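Local coordinates for phosphatidylinositol transfer protein SFH5 (Saccharomyces cerevisiae, PDB 6W32) that binds and transfers phosphatidylinositol between membranes, binds heme b, and regulates phosphatidylinositol 4,5-bisphosphate homeostasis at the plasma membrane, at residues 188-193 / 227-231. Sequence-based numbering, arbitrary orientation.
Sequences VSVWRM and VFGWV. With HEM (protoporphyrin IX containing Fe), chain D.
Phe-228 pushes its ring into the loop 188-193 and meets three of its side chains at once. The residue is the N-cap of helix 229-236, and with chi1 -86° its CG lies anti to the carbonyl carbon, which carries the ring off the helix start toward the loop. Val-188 CG2 approaches the far end of the ring obliquely, 3.5 Å from Phe-228 CZ. Val-190 lays CG2 over one face, offset toward the rim, while the Met-193 methyl CE sits in the ring plane at the edge, near Phe-228 CE1. A flat, wide ring suits this place because face and rim can both be packed by aliphatic groups.

The same Val-190 CG2 reaches the edge of the Trp-230 indole, 3.8 Å from Trp-230 NE1, so this small branched residue bridges two aromatic rings. Met-193 is unbranched and flexible: chi1 -156° sets Met-193 CG anti to the backbone N, 4.0 Å from Val-231 CG2. Bends at chi2 and chi3 then turn Met-193 SD to the heme vinyl, 3.3 Å from heme CBB, and CE to the Phe-228 edge. Within the loop, Ser-189 OG accepts a 3.0 Å hydrogen bond from Trp-191 N, forming an ST turn; serine suits the place because its short hydroxyl side chain can reach the backbone.

The heme completes the contact. Val-188, branched at CB, turns CG1 to heme vinyl carbon CBB while CG2 meets Phe-228; Val-231 CG1 lies 3.5 Å from heme C2C, and Phe-228 borders the methyl CMC. Tyr-185, the proximal iron ligand, lies close to Val-188, whereas Tyr-138, Arg-158 and Lys-219 hydrogen-bond the cofactor. Within this CRAL-TRIO domain, apolar packing therefore joins the loop after strand 179-184 to the start of helix 229-236, giving the porphyrin's hydrophobic vinyl and methyl substituents a matching, uncharged wall.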
loop_
_atom_site.group_PDB
_atom_site.type_symbol
_atom_site.label_atom_id
_atom_site.label_comp_id
_atom_site.label_asym_id
_atom_site.label_seq_id
_atom_site.Cartn_x
_atom_site.Cartn_y
_atom_site.Cartn_z
ATOM N N VAL A 188 19.303 13.659 -0.729
ATOM C CA VAL A 188 18.592 14.693 -1.466
ATOM C C VAL A 188 19.319 16.020 -1.339
ATOM O O VAL A 188 19.902 16.349 -0.294
ATOM C CB VAL A 188 17.143 14.819 -0.978
ATOM C CG1 VAL A 188 16.260 13.761 -1.657
ATOM C CG2 VAL A 188 17.089 14.693 0.533
ATOM N N SER A 189 19.340 16.764 -2.436
ATOM C CA SER A 189 19.835 18.124 -2.437
ATOM C C SER A 189 18.639 19.042 -2.477
ATOM O O SER A 189 17.666 18.757 -3.170
ATOM C CB SER A 189 20.721 18.400 -3.637
ATOM O OG SER A 189 20.571 19.759 -4.003
ATOM N N VAL A 190 18.708 20.141 -1.728
ATOM C CA VAL A 190 17.585 21.060 -1.665
ATOM C C VAL A 190 17.432 21.864 -2.944
ATOM O O VAL A 190 16.415 22.539 -3.131
ATOM C CB VAL A 190 17.754 21.981 -0.437
ATOM C CG1 VAL A 190 18.623 23.158 -0.757
ATOM C CG2 VAL A 190 16.406 22.447 0.053
ATOM N N TRP A 191 18.414 21.808 -3.839
ATOM C CA TRP A 191 18.276 22.483 -5.130
ATOM C C TRP A 191 17.580 21.631 -6.183
ATOM O O TRP A 191 16.947 22.174 -7.091
ATOM C CB TRP A 191 19.649 22.914 -5.648
ATOM C CG TRP A 191 20.433 23.617 -4.588
ATOM C CD1 TRP A 191 21.661 23.280 -4.110
ATOM C CD2 TRP A 191 20.012 24.758 -3.845
ATOM N NE1 TRP A 191 22.043 24.158 -3.120
ATOM C CE2 TRP A 191 21.039 25.071 -2.941
ATOM C CE3 TRP A 191 18.863 25.551 -3.859
ATOM C CZ2 TRP A 191 20.951 26.132 -2.070
ATOM C CZ3 TRP A 191 18.779 26.609 -2.983
ATOM C CH2 TRP A 191 19.807 26.891 -2.107
ATOM N N ARG A 192 17.661 20.314 -6.076
ATOM C CA ARG A 192 17.187 19.434 -7.132
ATOM C C ARG A 192 15.790 18.916 -6.814
ATOM O O ARG A 192 15.563 17.737 -6.658
ATOM C CB ARG A 192 18.182 18.293 -7.333
ATOM C CG ARG A 192 19.323 18.618 -8.316
ATOM C CD ARG A 192 20.457 17.574 -8.243
ATOM N NE ARG A 192 21.790 18.136 -8.494
ATOM C CZ ARG A 192 22.787 18.129 -7.610
ATOM N NH1 ARG A 192 22.609 17.587 -6.408
ATOM N NH2 ARG A 192 23.962 18.668 -7.924
ATOM N N MET A 193 14.837 19.821 -6.733
ATOM C CA MET A 193 13.500 19.455 -6.277
ATOM C C MET A 193 12.471 19.842 -7.312
ATOM O O MET A 193 11.413 20.393 -6.998
ATOM C CB MET A 193 13.191 20.102 -4.924
ATOM C CG MET A 193 12.126 19.389 -4.095
ATOM S SD MET A 193 12.603 17.805 -3.326
ATOM C CE MET A 193 14.355 18.076 -3.108
ATOM N N VAL A 227 16.311 21.783 6.348
ATOM C CA VAL A 227 16.134 22.772 5.290
ATOM C C VAL A 227 15.081 22.336 4.296
ATOM O O VAL A 227 14.818 23.067 3.323
ATOM C CB VAL A 227 17.472 23.046 4.581
ATOM C CG1 VAL A 227 18.349 23.997 5.463
ATOM C CG2 VAL A 227 18.190 21.758 4.246
ATOM N N PHE A 228 14.458 21.179 4.546
ATOM C CA PHE A 228 13.452 20.565 3.712
ATOM C C PHE A 228 12.046 20.780 4.244
ATOM O O PHE A 228 11.091 20.154 3.746
ATOM C CB PHE A 228 13.745 19.067 3.593
ATOM C CG PHE A 228 14.715 18.729 2.506
ATOM C CD1 PHE A 228 14.320 18.759 1.177
ATOM C CD2 PHE A 228 16.017 18.394 2.804
ATOM C CE1 PHE A 228 15.201 18.464 0.184
ATOM C CE2 PHE A 228 16.907 18.092 1.796
ATOM C CZ PHE A 228 16.505 18.135 0.493
ATOM N N GLY A 229 11.895 21.626 5.259
ATOM C CA GLY A 229 10.578 21.816 5.859
ATOM C C GLY A 229 9.528 22.250 4.851
ATOM O O GLY A 229 8.380 21.795 4.894
ATOM N N TRP A 230 9.915 23.117 3.915
ATOM C CA TRP A 230 8.970 23.606 2.928
ATOM C C TRP A 230 8.505 22.508 1.984
ATOM O O TRP A 230 7.374 22.560 1.478
ATOM C CB TRP A 230 9.619 24.702 2.124
ATOM C CG TRP A 230 10.771 24.176 1.402
ATOM C CD1 TRP A 230 11.985 23.794 1.929
ATOM C CD2 TRP A 230 10.845 23.940 0.013
ATOM N NE1 TRP A 230 12.818 23.336 0.919
ATOM C CE2 TRP A 230 12.142 23.424 -0.263
ATOM C CE3 TRP A 230 9.956 24.128 -1.028
ATOM C CZ2 TRP A 230 12.550 23.099 -1.522
ATOM C CZ3 TRP A 230 10.350 23.791 -2.256
ATOM C CH2 TRP A 230 11.644 23.281 -2.512
ATOM N N VAL A 231 9.365 21.535 1.691
ATOM C CA VAL A 231 8.909 20.389 0.921
ATOM C C VAL A 231 7.832 19.650 1.693
ATOM O O VAL A 231 6.716 19.450 1.203
ATOM C CB VAL A 231 10.089 19.463 0.583
ATOM C CG1 VAL A 231 9.569 18.114 0.018
ATOM C CG2 VAL A 231 11.056 20.155 -0.357
HETATM C CHA HEM D . 5.635 11.141 -0.962
HETATM C CHB HEM D . 9.335 10.860 -4.003
HETATM C CHC HEM D . 11.744 14.074 -1.311
HETATM C CHD HEM D . 8.195 13.973 2.027
HETATM C C1A HEM D . 6.447 10.793 -2.009
HETATM C C2A HEM D . 6.034 9.917 -3.066
HETATM C C3A HEM D . 7.043 9.845 -3.957
HETATM C C4A HEM D . 8.118 10.671 -3.431
HETATM C CMA HEM D . 7.176 9.053 -5.281
HETATM C CAA HEM D . 4.607 9.344 -3.052
HETATM C CBA HEM D . 4.420 7.884 -2.714
HETATM C CGA HEM D . 5.608 7.121 -2.266
HETATM O O1A HEM D . 6.420 6.864 -3.210
HETATM O O2A HEM D . 5.275 6.225 -1.421
HETATM C C1B HEM D . 10.282 11.744 -3.577
HETATM C C2B HEM D . 11.503 12.035 -4.274
HETATM C C3B HEM D . 12.182 12.923 -3.545
HETATM C C4B HEM D . 11.400 13.229 -2.347
HETATM C CMB HEM D . 11.892 11.382 -5.617
HETATM C CAB HEM D . 13.568 13.516 -3.878
HETATM C CBB HEM D . 13.786 14.818 -3.884
HETATM C C1C HEM D . 11.038 14.345 -0.154
HETATM C C2C HEM D . 11.401 15.241 0.968
HETATM C C3C HEM D . 10.406 15.204 1.884
HETATM C C4C HEM D . 9.385 14.291 1.393
HETATM C CMC HEM D . 12.704 16.074 1.091
HETATM C CAC HEM D . 10.356 15.969 3.236
HETATM C CBC HEM D . 9.932 15.371 4.374
HETATM C C1D HEM D . 7.148 13.250 1.525
HETATM C C2D HEM D . 5.846 13.086 2.125
HETATM C C3D HEM D . 5.059 12.214 1.142
HETATM C C4D HEM D . 5.967 11.940 0.081
HETATM C CMD HEM D . 5.317 13.641 3.450
HETATM C CAD HEM D . 3.637 11.645 1.211
HETATM C CBD HEM D . 3.778 10.142 1.479
HETATM C CGD HEM D . 2.399 9.564 1.670
HETATM O O1D HEM D . 2.281 8.296 1.749
HETATM O O2D HEM D . 1.409 10.349 1.477
HETATM N NA HEM D . 7.709 11.250 -2.260
HETATM N NB HEM D . 10.247 12.485 -2.414
HETATM N NC HEM D . 9.831 13.834 0.169
HETATM N ND HEM D . 7.172 12.564 0.296
HETATM FE FE HEM D . 8.789 12.451 -0.997
#